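Local coordinates for protein amino Transferase (Eubacterium rectale, PDB 3ELE) that probably transfers amino groups between amino acids and keto acids with pyridoxal-5'-phosphate as cofactor, as class I and II aminotransferases do, at residues N36-S41 with E355-V360; I52-I57 with M295-C299; F127-Y133 with R147-A153. All blocks are in the same frame, centred on the assembly; numbering follows the deposited sequence. Where two conformers were deposited one is given.

Contact 1: N36-S41 with E355-V360; sequences NVYDFS and EDVLIV
The Tyr-38 ring meets Glu-355 O at its edge, in plane, 3.9 Å from CD2; one face, toward its rim, lies over the carbonyl carbon of Asn-36. The Phe-40 ring has Leu-358 O near its plane at the edge, and its CE2 and CD2 carbons touch Val-357 CG1 and Ile-359 CG2. A short parallel pairing joins the backbones: of its bonds, Tyr-38 N to Asp-356 O, Leu-358 N to Tyr-38 O and Phe-40 N to Leu-358 O, the last is longest (3.0 Å) and most bent (143°). Leu-358 CD1 meets Val-37 CG1, while its CB packs against Asp-39 OD1. That oxygen closes an Asx turn, taking Ser-41 N from above the carboxylate plane and, through its syn lone pair, Ser-41 OG at 2.6 Å, which chi1 68° sets between backbone N and carbonyl carbon. Replacing Asp-39 by an alanine removes both donors' acceptor and would probably leave the serine hydroxyl free to rotate and the turn less fixed. A water links Asn-36 O to Asp-356 OD2. Asp-356, salt-bridged to Arg-28, is the C-prime residue of the Schellman motif ending helix 345-353. Helix 17-32 packs on Val-37, Asp-39 and Ser-41; helix 379-396 on Tyr-38, Phe-40 and Val-357.

Contact 2: I52-I57 with M295-C299; sequences IVNDTI and MIVKC
Thr-56 places its methyl CG2 against the backbone of Met-295, 3.8 Å from Met-295 CA. Its chi1 of -58° puts OG1 beside the backbone N and leaves CG2 anti to that N, facing Met-295. OG1 donates to Ile-52 O at 2.6 Å, a bond that holds this torsion; the same carbonyl takes Thr-56 N from the other face of its plane, so two bonds grip one oxygen. OG1 also lies 4.1 Å from Lys-298 CB, while the lysine chain beyond leads away. Met-295, a selenomethionine with two conformers, crosses Thr-56 at about a right angle in the one described. There its chain bends at chi2 (-83°) and chi3 (-62°), with CG 4.2 Å from Ile-57 CG1 and SE 4.3 Å from Val-53 CG2. One turn back, Ile-52 straddles Cys-299: CG2 stands 3.9 Å and CG1 4.1 Å from Cys-299 SG, and CG1 also meets Lys-298 O at 3.7 Å. No hydrogen bond joins the segments. Leu-252 touches both Val-53 and Met-295. This is plain packing of helix 51-63 against the C-terminal turn of helix 290-296 in a class I and II aminotransferase dimer, near the subunit interface, where Ile-57 packs on Ile-57 of the second subunit.

Contact 3: F127-Y133 with R147-A153; sequences FITIAPY and RLVEVPA
Leu-148 reaches from its strand to Phe-127, Thr-129 and Tyr-133. Its CB points to the sheet face that also holds Phe-127, Thr-129 and Glu-150. CG, opposite the backbone N (chi1 -171°), lies 3.8 Å from Thr-129 CG2. There the chain forks: CD1 turns to Phe-127 O at 3.4 Å and to the same threonine methyl, while CD2 meets Tyr-133 CE2 and Tyr-133 OH, each at 3.7 Å, the two side chains arriving from opposite directions. Thr-129 CG2 in turn sits over the centre of one Tyr-133 ring face, 3.5 Å above the plane. On the other sheet face Ile-128 CG2 and Val-151 CG2 pack tightly at 3.4 Å, and Ile-130 CD1 runs beside Val-151 CG2; helix 162-167 covers Ile-128 and Val-151. Five backbone hydrogen bonds, the first from Phe-127 N to Arg-147 O and the last from Ala-131 N to Val-151 O, hold the parallel strands of a beta-alpha-beta crossover whose helix is 136-143. Tyr-133 follows the cis-peptide Pro-132, and its OH is modelled as donating to Glu-150 OE2 at a doubtfully short 2.4 Å. The chemistry suggests one oily face and, opposite, methyls of Leu-148 and Thr-129 packed on a tyrosine ring whose hydroxyl probably pairs with a carboxylate.

How the contacts relate
From the N terminus, the chain enters contact 1 at 36-41, then contact 2 at 52-57, and next runs through contact 3, where 127-133 and 147-153 close a short loop around a single helix. It returns to close contact 2 at 295-299 and contact 1 at 355-360. The three loops therefore nest one within another, and none cross. Contact 3 sits at one edge of the large mixed sheet, strand 147-151 being an outermost strand within this chain; contact 2 joins two helical pieces on the opposite side of the chain's centre, and the centres of contacts 2 and 3 are 37 Å apart. Contact 1 ties the N-terminal region to the C-terminal one; its nearest atoms lie about 9 Å from contact 3.

Contact 1: N36-S41 with E355-V360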
ATOM      1  N   ASN A  36     -10.774 -36.330  -1.539  1.00 38.89           N
ATOM      2  CA  ASN A  36     -11.639 -36.521  -2.710  1.00 37.95           C
ATOM      3  C   ASN A  36     -12.083 -35.222  -3.430  1.00 37.76           C
ATOM      4  O   ASN A  36     -13.009 -35.264  -4.251  1.00 38.09           O
ATOM      5  CB  ASN A  36     -12.864 -37.342  -2.285  1.00 37.64           C
ATOM      6  CG  ASN A  36     -12.485 -38.689  -1.712  1.00 39.60           C
ATOM      7  OD1 ASN A  36     -11.759 -39.457  -2.340  1.00 40.06           O
ATOM      8  ND2 ASN A  36     -12.998 -39.001  -0.530  1.00 37.58           N
ATOM      9  N   VAL A  37     -11.424 -34.098  -3.116  1.00 36.09           N
ATOM     10  CA  VAL A  37     -11.659 -32.799  -3.757  1.00 36.30           C
ATOM     11  C   VAL A  37     -10.326 -32.395  -4.410  1.00 36.43           C
ATOM     12  O   VAL A  37      -9.291 -32.352  -3.741  1.00 36.76           O
ATOM     13  CB  VAL A  37     -12.143 -31.726  -2.761  1.00 35.92           C
ATOM     14  CG1 VAL A  37     -12.293 -30.384  -3.457  1.00 34.89           C
ATOM     15  CG2 VAL A  37     -13.462 -32.150  -2.127  1.00 34.32           C
ATOM     16  N   TYR A  38     -10.371 -32.113  -5.710  1.00 35.97           N
ATOM     17  CA  TYR A  38      -9.178 -31.810  -6.509  1.00 34.34           C
ATOM     18  C   TYR A  38      -9.213 -30.350  -6.916  1.00 34.98           C
ATOM     19  O   TYR A  38      -9.620 -29.971  -8.027  1.00 32.82           O
ATOM     20  CB  TYR A  38      -9.081 -32.801  -7.666  1.00 33.48           C
ATOM     21  CG  TYR A  38      -9.325 -34.219  -7.154  1.00 27.48           C
ATOM     22  CD1 TYR A  38      -8.384 -34.859  -6.361  1.00 29.23           C
ATOM     23  CD2 TYR A  38     -10.525 -34.887  -7.422  1.00 27.60           C
ATOM     24  CE1 TYR A  38      -8.615 -36.173  -5.847  1.00 26.43           C
ATOM     25  CE2 TYR A  38     -10.768 -36.223  -6.927  1.00 28.35           C
ATOM     26  CZ  TYR A  38      -9.812 -36.848  -6.136  1.00 27.26           C
ATOM     27  OH  TYR A  38     -10.055 -38.149  -5.656  1.00 27.07           O
ATOM     28  N   ASP A  39      -8.760 -29.537  -5.967  1.00 34.42           N
ATOM     29  CA  ASP A  39      -8.747 -28.093  -6.094  1.00 34.50           C
ATOM     30  C   ASP A  39      -7.477 -27.557  -6.737  1.00 34.17           C
ATOM     31  O   ASP A  39      -6.420 -27.479  -6.082  1.00 31.99           O
ATOM     32  CB  ASP A  39      -8.956 -27.471  -4.708  1.00 35.40           C
ATOM     33  CG  ASP A  39      -9.003 -25.964  -4.724  1.00 38.18           C
ATOM     34  OD1 ASP A  39      -9.201 -25.340  -5.804  1.00 35.22           O
ATOM     35  OD2 ASP A  39      -8.845 -25.407  -3.607  1.00 39.96           O
ATOM     36  N   PHE A  40      -7.615 -27.160  -8.013  1.00 34.06           N
ATOM     37  CA  PHE A  40      -6.556 -26.523  -8.783  1.00 33.88           C
ATOM     38  C   PHE A  40      -6.911 -25.062  -9.095  1.00 35.44           C
ATOM     39  O   PHE A  40      -6.386 -24.516 -10.065  1.00 34.84           O
ATOM     40  CB  PHE A  40      -6.331 -27.255 -10.119  1.00 34.27           C
ATOM     41  CG  PHE A  40      -6.107 -28.733  -9.994  1.00 31.37           C
ATOM     42  CD1 PHE A  40      -4.827 -29.255  -9.788  1.00 32.15           C
ATOM     43  CD2 PHE A  40      -7.167 -29.614 -10.152  1.00 30.71           C
ATOM     44  CE1 PHE A  40      -4.625 -30.627  -9.706  1.00 31.48           C
ATOM     45  CE2 PHE A  40      -6.977 -30.989 -10.059  1.00 30.98           C
ATOM     46  CZ  PHE A  40      -5.706 -31.493  -9.842  1.00 33.09           C
ATOM     47  N   SER A  41      -7.737 -24.409  -8.265  1.00 37.51           N
ATOM     48  CA  SER A  41      -8.225 -23.040  -8.538  1.00 39.44           C
ATOM     49  C   SER A  41      -7.283 -21.867  -8.176  1.00 42.45           C
ATOM     50  O   SER A  41      -6.617 -21.341  -9.056  1.00 41.67           O
ATOM     51  CB  SER A  41      -9.616 -22.829  -7.912  1.00 39.30           C
ATOM     52  OG  SER A  41      -9.550 -22.832  -6.496  1.00 36.28           O
ATOM     53  N   GLU A 355     -17.095 -34.197 -10.903  1.00 39.56           N
ATOM     54  CA  GLU A 355     -16.154 -35.172 -10.316  1.00 38.71           C
ATOM     55  C   GLU A 355     -15.202 -34.510  -9.314  1.00 38.35           C
ATOM     56  O   GLU A 355     -14.128 -35.052  -9.017  1.00 37.42           O
ATOM     57  CB  GLU A 355     -15.341 -35.869 -11.429  1.00 38.55           C
ATOM     58  CG  GLU A 355     -16.175 -36.446 -12.585  1.00 40.88           C
ATOM     59  CD  GLU A 355     -17.280 -37.383 -12.123  1.00 43.36           C
ATOM     60  OE1 GLU A 355     -17.053 -38.141 -11.155  1.00 46.62           O
ATOM     61  OE2 GLU A 355     -18.372 -37.364 -12.736  1.00 43.98           O
ATOM     62  N   ASP A 356     -15.617 -33.350  -8.791  1.00 37.70           N
ATOM     63  CA  ASP A 356     -14.872 -32.564  -7.804  1.00 36.63           C
ATOM     64  C   ASP A 356     -13.474 -32.091  -8.226  1.00 35.84           C
ATOM     65  O   ASP A 356     -12.583 -31.927  -7.382  1.00 35.17           O
ATOM     66  CB  ASP A 356     -14.875 -33.285  -6.440  1.00 35.92           C
ATOM     67  CG  ASP A 356     -16.245 -33.305  -5.800  1.00 37.48           C
ATOM     68  OD1 ASP A 356     -16.762 -32.199  -5.517  1.00 31.25           O
ATOM     69  OD2 ASP A 356     -16.771 -34.413  -5.536  1.00 31.83           O
ATOM     70  N   VAL A 357     -13.324 -31.823  -9.530  1.00 35.91           N
ATOM     71  CA  VAL A 357     -12.117 -31.245 -10.099  1.00 34.69           C
ATOM     72  C   VAL A 357     -12.442 -29.775 -10.297  1.00 35.85           C
ATOM     73  O   VAL A 357     -13.313 -29.435 -11.111  1.00 37.86           O
ATOM     74  CB  VAL A 357     -11.709 -31.928 -11.417  1.00 35.84           C
ATOM     75  CG1 VAL A 357     -10.538 -31.190 -12.072  1.00 28.83           C
ATOM     76  CG2 VAL A 357     -11.347 -33.413 -11.142  1.00 26.51           C
ATOM     77  N   LEU A 358     -11.739 -28.916  -9.558  1.00 34.22           N
ATOM     78  CA  LEU A 358     -11.964 -27.491  -9.558  1.00 33.99           C
ATOM     79  C   LEU A 358     -10.883 -26.798 -10.407  1.00 32.76           C
ATOM     80  O   LEU A 358      -9.765 -26.554  -9.963  1.00 33.69           O
ATOM     81  CB  LEU A 358     -12.044 -26.956  -8.118  1.00 33.26           C
ATOM     82  CG  LEU A 358     -12.863 -27.805  -7.123  1.00 33.25           C
ATOM     83  CD1 LEU A 358     -12.950 -27.116  -5.774  1.00 34.24           C
ATOM     84  CD2 LEU A 358     -14.249 -28.093  -7.639  1.00 34.84           C
ATOM     85  N   ILE A 359     -11.237 -26.560 -11.662  1.00 31.42           N
ATOM     86  CA  ILE A 359     -10.375 -25.900 -12.649  1.00 31.01           C
ATOM     87  C   ILE A 359     -11.073 -24.636 -13.058  1.00 30.56           C
ATOM     88  O   ILE A 359     -12.272 -24.506 -12.856  1.00 29.88           O
ATOM     89  CB  ILE A 359     -10.007 -26.823 -13.844  1.00 31.50           C
ATOM     90  CG1 ILE A 359     -11.250 -27.412 -14.547  1.00 30.03           C
ATOM     91  CG2 ILE A 359      -9.150 -27.918 -13.323  1.00 27.10           C
ATOM     92  CD1 ILE A 359     -10.947 -28.345 -15.690  1.00 30.84           C
ATOM     93  N   VAL A 360     -10.323 -23.720 -13.661  1.00 33.40           N
ATOM     94  CA  VAL A 360     -10.797 -22.373 -13.969  1.00 33.51           C
ATOM     95  C   VAL A 360     -10.838 -22.123 -15.478  1.00 34.47           C
ATOM     96  O   VAL A 360      -9.826 -22.301 -16.153  1.00 35.62           O
ATOM     97  CB  VAL A 360      -9.837 -21.335 -13.288  1.00 34.16           C
ATOM     98  CG1 VAL A 360     -10.211 -19.912 -13.630  1.00 32.79           C
ATOM     99  CG2 VAL A 360      -9.824 -21.524 -11.749  1.00 28.68           C
TER
HETATM  100  O   HOH W   1     -15.138 -36.434  -5.182  1.00 33.63           O

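Contact 2: I52-I57 with M295-C299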
ATOM      1  N   ILE A  52      16.556 -18.840   5.472  1.00 36.72           N
ATOM      2  CA  ILE A  52      17.210 -17.522   5.626  1.00 35.26           C
ATOM      3  C   ILE A  52      16.213 -16.370   5.953  1.00 35.68           C
ATOM      4  O   ILE A  52      16.577 -15.460   6.672  1.00 34.58           O
ATOM      5  CB  ILE A  52      18.118 -17.190   4.391  1.00 35.34           C
ATOM      6  CG1 ILE A  52      19.006 -15.946   4.613  1.00 35.00           C
ATOM      7  CG2 ILE A  52      17.271 -17.024   3.117  1.00 33.96           C
ATOM      8  CD1 ILE A  52      19.890 -15.993   5.816  1.00 35.88           C
ATOM      9  N   VAL A  53      14.965 -16.458   5.466  1.00 36.03           N
ATOM     10  CA  VAL A  53      13.904 -15.473   5.747  1.00 35.23           C
ATOM     11  C   VAL A  53      13.596 -15.403   7.252  1.00 35.55           C
ATOM     12  O   VAL A  53      13.839 -14.369   7.874  1.00 35.62           O
ATOM     13  CB  VAL A  53      12.606 -15.757   4.913  1.00 35.79           C
ATOM     14  CG1 VAL A  53      11.425 -14.844   5.349  1.00 35.40           C
ATOM     15  CG2 VAL A  53      12.895 -15.589   3.418  1.00 30.13           C
ATOM     16  N   ASN A  54      13.095 -16.505   7.818  1.00 35.66           N
ATOM     17  CA  ASN A  54      12.746 -16.588   9.249  1.00 36.23           C
ATOM     18  C   ASN A  54      13.952 -16.378  10.174  1.00 36.94           C
ATOM     19  O   ASN A  54      13.829 -15.686  11.189  1.00 36.94           O
ATOM     20  CB  ASN A  54      11.999 -17.900   9.571  1.00 35.85           C
ATOM     21  CG  ASN A  54      10.529 -17.900   9.101  1.00 38.92           C
ATOM     22  OD1 ASN A  54       9.971 -16.885   8.640  1.00 36.93           O
ATOM     23  ND2 ASN A  54       9.897 -19.054   9.229  1.00 37.54           N
ATOM     24  N   ASP A  55      15.103 -16.963   9.809  1.00 37.16           N
ATOM     25  CA  ASP A  55      16.370 -16.743  10.519  1.00 37.65           C
ATOM     26  C   ASP A  55      16.756 -15.256  10.550  1.00 36.91           C
ATOM     27  O   ASP A  55      17.107 -14.739  11.610  1.00 37.48           O
ATOM     28  CB  ASP A  55      17.527 -17.548   9.893  1.00 38.67           C
ATOM     29  CG  ASP A  55      17.438 -19.036  10.157  1.00 39.73           C
ATOM     30  OD1 ASP A  55      16.558 -19.506  10.925  1.00 41.91           O
ATOM     31  OD2 ASP A  55      18.286 -19.749   9.577  1.00 40.77           O
ATOM     32  N   THR A  56      16.657 -14.576   9.410  1.00 36.59           N
ATOM     33  CA  THR A  56      16.986 -13.137   9.335  1.00 36.07           C
ATOM     34  C   THR A  56      15.992 -12.285  10.126  1.00 36.70           C
ATOM     35  O   THR A  56      16.417 -11.368  10.826  1.00 38.45           O
ATOM     36  CB  THR A  56      17.066 -12.590   7.889  1.00 36.02           C
ATOM     37  OG1 THR A  56      18.047 -13.316   7.135  1.00 32.68           O
ATOM     38  CG2 THR A  56      17.462 -11.105   7.904  1.00 34.75           C
ATOM     39  N   ILE A  57      14.689 -12.565  10.000  1.00 36.27           N
ATOM     40  CA  ILE A  57      13.649 -11.848  10.772  1.00 35.44           C
ATOM     41  C   ILE A  57      13.947 -11.951  12.280  1.00 37.20           C
ATOM     42  O   ILE A  57      13.887 -10.943  13.001  1.00 36.41           O
ATOM     43  CB  ILE A  57      12.220 -12.365  10.473  1.00 34.54           C
ATOM     44  CG1 ILE A  57      11.778 -12.007   9.057  1.00 32.44           C
ATOM     45  CG2 ILE A  57      11.195 -11.756  11.440  1.00 39.04           C
ATOM     46  CD1 ILE A  57      10.513 -12.722   8.627  1.00 31.59           C
HETATM   47  N   MSE A 295      15.423  -7.208   5.863  1.00 35.90           N
HETATM   48  CA  MSE A 295      15.569  -8.664   5.667  0.50 36.08           C
HETATM   49  C   MSE A 295      16.041  -9.016   4.242  1.00 35.85           C
HETATM   50  O   MSE A 295      16.877  -9.913   4.070  1.00 34.78           O
HETATM   51  CB  MSE A 295      14.247  -9.385   6.023  0.50 36.42           C
HETATM   52  CG  MSE A 295      14.167 -10.893   5.728  0.50 35.95           C
HETATM   53 SE   MSE A 295      13.720 -11.377   3.888  0.38 39.28          SE
HETATM   54  CE  MSE A 295      11.986 -10.588   3.741  0.50 35.13           C
ATOM     55  N   ILE A 296      15.485  -8.334   3.234  1.00 37.02           N
ATOM     56  CA  ILE A 296      15.819  -8.565   1.804  1.00 38.11           C
ATOM     57  C   ILE A 296      17.322  -8.377   1.480  1.00 37.88           C
ATOM     58  O   ILE A 296      17.842  -9.042   0.572  1.00 37.84           O
ATOM     59  CB  ILE A 296      14.861  -7.737   0.822  1.00 39.35           C
ATOM     60  CG1 ILE A 296      13.644  -8.573   0.384  1.00 40.82           C
ATOM     61  CG2 ILE A 296      15.536  -7.291  -0.457  1.00 40.70           C
ATOM     62  CD1 ILE A 296      12.518  -8.502   1.292  1.00 43.45           C
ATOM     63  N   VAL A 297      18.003  -7.511   2.243  1.00 36.64           N
ATOM     64  CA  VAL A 297      19.443  -7.264   2.104  1.00 36.64           C
ATOM     65  C   VAL A 297      20.253  -8.572   2.162  1.00 38.22           C
ATOM     66  O   VAL A 297      21.210  -8.732   1.398  1.00 38.42           O
ATOM     67  CB  VAL A 297      19.961  -6.264   3.192  1.00 36.63           C
ATOM     68  CG1 VAL A 297      21.504  -6.091   3.150  1.00 35.05           C
ATOM     69  CG2 VAL A 297      19.277  -4.925   3.040  1.00 33.78           C
ATOM     70  N   LYS A 298      19.827  -9.497   3.032  1.00 38.05           N
ATOM     71  CA  LYS A 298      20.471 -10.793   3.240  1.00 39.62           C
ATOM     72  C   LYS A 298      19.882 -12.004   2.475  1.00 39.60           C
ATOM     73  O   LYS A 298      20.384 -13.128   2.645  1.00 38.03           O
ATOM     74  CB  LYS A 298      20.508 -11.090   4.753  1.00 40.92           C
ATOM     75  CG  LYS A 298      21.123  -9.927   5.548  1.00 44.82           C
ATOM     76  CD  LYS A 298      21.778 -10.345   6.846  1.00 51.37           C
ATOM     77  CE  LYS A 298      22.509  -9.159   7.512  1.00 51.99           C
ATOM     78  NZ  LYS A 298      23.611  -8.572   6.663  1.00 55.73           N
ATOM     79  N   CYS A 299      18.881 -11.763   1.615  1.00 38.85           N
ATOM     80  CA  CYS A 299      18.158 -12.806   0.863  1.00 39.63           C
ATOM     81  C   CYS A 299      18.230 -12.687  -0.659  1.00 39.09           C
ATOM     82  O   CYS A 299      17.404 -13.269  -1.374  1.00 40.24           O
ATOM     83  CB  CYS A 299      16.691 -12.787   1.301  1.00 40.68           C
ATOM     84  SG  CYS A 299      16.518 -13.170   3.018  1.00 44.80           S
TER

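Contact 3: F127-Y133 with R147-A153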
ATOM      1  N   PHE A 127      -3.283   0.814 -22.396  1.00 31.50           N
ATOM      2  CA  PHE A 127      -2.230  -0.133 -22.053  1.00 32.07           C
ATOM      3  C   PHE A 127      -2.636  -1.474 -22.661  1.00 32.83           C
ATOM      4  O   PHE A 127      -3.797  -1.902 -22.534  1.00 31.92           O
ATOM      5  CB  PHE A 127      -1.990  -0.225 -20.544  1.00 33.17           C
ATOM      6  CG  PHE A 127      -1.408   1.023 -19.971  1.00 36.70           C
ATOM      7  CD1 PHE A 127      -0.016   1.218 -19.943  1.00 36.96           C
ATOM      8  CD2 PHE A 127      -2.243   2.041 -19.494  1.00 35.88           C
ATOM      9  CE1 PHE A 127       0.542   2.425 -19.427  1.00 36.56           C
ATOM     10  CE2 PHE A 127      -1.703   3.231 -18.970  1.00 34.27           C
ATOM     11  CZ  PHE A 127      -0.308   3.422 -18.921  1.00 27.19           C
ATOM     12  N   ILE A 128      -1.677  -2.118 -23.333  1.00 32.56           N
ATOM     13  CA  ILE A 128      -1.886  -3.353 -24.055  1.00 31.12           C
ATOM     14  C   ILE A 128      -1.434  -4.530 -23.208  1.00 31.34           C
ATOM     15  O   ILE A 128      -0.333  -4.508 -22.640  1.00 30.22           O
ATOM     16  CB  ILE A 128      -1.112  -3.387 -25.395  1.00 30.87           C
ATOM     17  CG1 ILE A 128      -1.643  -2.342 -26.377  1.00 33.40           C
ATOM     18  CG2 ILE A 128      -1.225  -4.751 -26.094  1.00 32.03           C
ATOM     19  CD1 ILE A 128      -0.861  -2.336 -27.657  1.00 32.17           C
ATOM     20  N   THR A 129      -2.290  -5.546 -23.140  1.00 31.35           N
ATOM     21  CA  THR A 129      -1.971  -6.831 -22.451  1.00 31.44           C
ATOM     22  C   THR A 129      -2.026  -7.896 -23.560  1.00 31.79           C
ATOM     23  O   THR A 129      -2.747  -7.717 -24.569  1.00 31.35           O
ATOM     24  CB  THR A 129      -2.906  -7.112 -21.270  1.00 31.05           C
ATOM     25  OG1 THR A 129      -2.453  -8.274 -20.546  1.00 36.16           O
ATOM     26  CG2 THR A 129      -4.342  -7.332 -21.718  1.00 29.89           C
ATOM     27  N   ILE A 130      -1.197  -8.934 -23.418  1.00 32.34           N
ATOM     28  CA  ILE A 130      -1.100 -10.031 -24.387  1.00 32.25           C
ATOM     29  C   ILE A 130      -1.821 -11.212 -23.743  1.00 32.56           C
ATOM     30  O   ILE A 130      -1.387 -11.699 -22.694  1.00 30.69           O
ATOM     31  CB  ILE A 130       0.386 -10.409 -24.715  1.00 32.76           C
ATOM     32  CG1 ILE A 130       1.227  -9.170 -25.062  1.00 36.55           C
ATOM     33  CG2 ILE A 130       0.468 -11.409 -25.888  1.00 28.36           C
ATOM     34  CD1 ILE A 130       0.731  -8.411 -26.249  1.00 35.50           C
ATOM     35  N   ALA A 131      -2.923 -11.647 -24.357  1.00 33.95           N
ATOM     36  CA  ALA A 131      -3.713 -12.776 -23.859  1.00 33.68           C
ATOM     37  C   ALA A 131      -2.932 -14.106 -24.020  1.00 34.05           C
ATOM     38  O   ALA A 131      -2.121 -14.212 -24.926  1.00 35.77           O
ATOM     39  CB  ALA A 131      -5.062 -12.871 -24.564  1.00 34.28           C
ATOM     40  N   PRO A 132      -3.114 -15.085 -23.101  1.00 34.00           N
ATOM     41  CA  PRO A 132      -3.962 -15.007 -21.917  1.00 34.01           C
ATOM     42  C   PRO A 132      -3.276 -14.165 -20.851  1.00 34.64           C
ATOM     43  O   PRO A 132      -2.041 -14.207 -20.743  1.00 35.20           O
ATOM     44  CB  PRO A 132      -4.089 -16.454 -21.485  1.00 34.20           C
ATOM     45  CG  PRO A 132      -2.786 -17.065 -21.894  1.00 34.24           C
ATOM     46  CD  PRO A 132      -2.422 -16.389 -23.176  1.00 33.57           C
ATOM     47  N   TYR A 133      -4.061 -13.421 -20.070  1.00 34.96           N
ATOM     48  CA  TYR A 133      -3.489 -12.482 -19.095  1.00 35.49           C
ATOM     49  C   TYR A 133      -4.177 -12.455 -17.725  1.00 35.76           C
ATOM     50  O   TYR A 133      -5.315 -12.894 -17.576  1.00 36.21           O
ATOM     51  CB  TYR A 133      -3.469 -11.074 -19.718  1.00 34.51           C
ATOM     52  CG  TYR A 133      -4.834 -10.435 -19.836  1.00 35.54           C
ATOM     53  CD1 TYR A 133      -5.701 -10.764 -20.875  1.00 35.81           C
ATOM     54  CD2 TYR A 133      -5.271  -9.511 -18.879  1.00 37.74           C
ATOM     55  CE1 TYR A 133      -6.983 -10.213 -20.945  1.00 35.21           C
ATOM     56  CE2 TYR A 133      -6.533  -8.951 -18.932  1.00 37.52           C
ATOM     57  CZ  TYR A 133      -7.387  -9.286 -19.971  1.00 39.46           C
ATOM     58  OH  TYR A 133      -8.616  -8.688 -19.987  1.00 37.05           O
ATOM     59  N   ARG A 147      -7.381   2.726 -20.239  1.00 35.79           N
ATOM     60  CA  ARG A 147      -8.107   1.576 -20.745  1.00 37.13           C
ATOM     61  C   ARG A 147      -7.182   0.444 -21.175  1.00 35.68           C
ATOM     62  O   ARG A 147      -6.032   0.663 -21.521  1.00 34.63           O
ATOM     63  CB  ARG A 147      -9.063   2.008 -21.858  1.00 37.80           C
ATOM     64  CG  ARG A 147     -10.342   2.654 -21.287  1.00 42.21           C
ATOM     65  CD  ARG A 147     -11.411   2.756 -22.340  1.00 43.40           C
ATOM     66  NE  ARG A 147     -11.035   3.697 -23.393  1.00 42.15           N
ATOM     67  CZ  ARG A 147     -11.691   3.861 -24.545  1.00 45.14           C
ATOM     68  NH1 ARG A 147     -12.769   3.126 -24.838  1.00 41.16           N
ATOM     69  NH2 ARG A 147     -11.264   4.781 -25.420  1.00 43.72           N
ATOM     70  N   LEU A 148      -7.705  -0.768 -21.094  1.00 35.49           N
ATOM     71  CA  LEU A 148      -6.958  -1.964 -21.415  1.00 35.35           C
ATOM     72  C   LEU A 148      -7.336  -2.430 -22.822  1.00 36.93           C
ATOM     73  O   LEU A 148      -8.512  -2.413 -23.191  1.00 38.96           O
ATOM     74  CB  LEU A 148      -7.249  -3.051 -20.402  1.00 35.34           C
ATOM     75  CG  LEU A 148      -6.368  -4.294 -20.501  1.00 32.95           C
ATOM     76  CD1 LEU A 148      -4.920  -3.944 -20.108  1.00 32.94           C
ATOM     77  CD2 LEU A 148      -6.930  -5.376 -19.615  1.00 35.85           C
ATOM     78  N   VAL A 149      -6.326  -2.812 -23.594  1.00 36.28           N
ATOM     79  CA  VAL A 149      -6.480  -3.335 -24.959  1.00 36.12           C
ATOM     80  C   VAL A 149      -5.852  -4.731 -24.937  1.00 35.88           C
ATOM     81  O   VAL A 149      -4.703  -4.870 -24.558  1.00 36.56           O
ATOM     82  CB  VAL A 149      -5.781  -2.396 -25.956  1.00 35.48           C
ATOM     83  CG1 VAL A 149      -5.753  -2.981 -27.380  1.00 33.88           C
ATOM     84  CG2 VAL A 149      -6.487  -1.092 -25.947  1.00 35.12           C
ATOM     85  N   GLU A 150      -6.625  -5.756 -25.297  1.00 36.53           N
ATOM     86  CA  GLU A 150      -6.165  -7.141 -25.314  1.00 36.91           C
ATOM     87  C   GLU A 150      -5.681  -7.558 -26.679  1.00 35.95           C
ATOM     88  O   GLU A 150      -6.404  -7.361 -27.654  1.00 33.09           O
ATOM     89  CB  GLU A 150      -7.303  -8.103 -24.953  1.00 36.83           C
ATOM     90  CG  GLU A 150      -7.888  -7.890 -23.582  1.00 41.99           C
ATOM     91  CD  GLU A 150      -9.014  -8.864 -23.233  1.00 40.03           C
ATOM     92  OE1 GLU A 150      -9.237  -9.859 -23.956  1.00 45.75           O
ATOM     93  OE2 GLU A 150      -9.648  -8.642 -22.181  1.00 47.52           O
ATOM     94  N   VAL A 151      -4.480  -8.152 -26.739  1.00 35.45           N
ATOM     95  CA  VAL A 151      -4.001  -8.775 -27.971  1.00 35.31           C
ATOM     96  C   VAL A 151      -4.465 -10.244 -27.902  1.00 36.01           C
ATOM     97  O   VAL A 151      -4.198 -10.924 -26.880  1.00 37.45           O
ATOM     98  CB  VAL A 151      -2.488  -8.683 -28.159  1.00 35.13           C
ATOM     99  CG1 VAL A 151      -2.071  -9.406 -29.456  1.00 26.74           C
ATOM    100  CG2 VAL A 151      -2.050  -7.231 -28.192  1.00 31.55           C
ATOM    101  N   PRO A 152      -5.207 -10.734 -28.937  1.00 36.98           N
ATOM    102  CA  PRO A 152      -5.618 -12.156 -28.961  1.00 36.49           C
ATOM    103  C   PRO A 152      -4.440 -13.134 -28.837  1.00 35.01           C
ATOM    104  O   PRO A 152      -3.347 -12.867 -29.355  1.00 34.40           O
ATOM    105  CB  PRO A 152      -6.306 -12.314 -30.319  1.00 36.32           C
ATOM    106  CG  PRO A 152      -6.771 -10.972 -30.649  1.00 40.00           C
ATOM    107  CD  PRO A 152      -5.760 -10.012 -30.101  1.00 37.05           C
ATOM    108  N   ALA A 153      -4.685 -14.249 -28.163  1.00 34.40           N
ATOM    109  CA  ALA A 153      -3.638 -15.214 -27.860  1.00 35.41           C
ATOM    110  C   ALA A 153      -3.013 -15.909 -29.080  1.00 36.37           C
ATOM    111  O   ALA A 153      -3.673 -16.129 -30.106  1.00 36.13           O
ATOM    112  CB  ALA A 153      -4.150 -16.291 -26.863  1.00 34.64           C
TER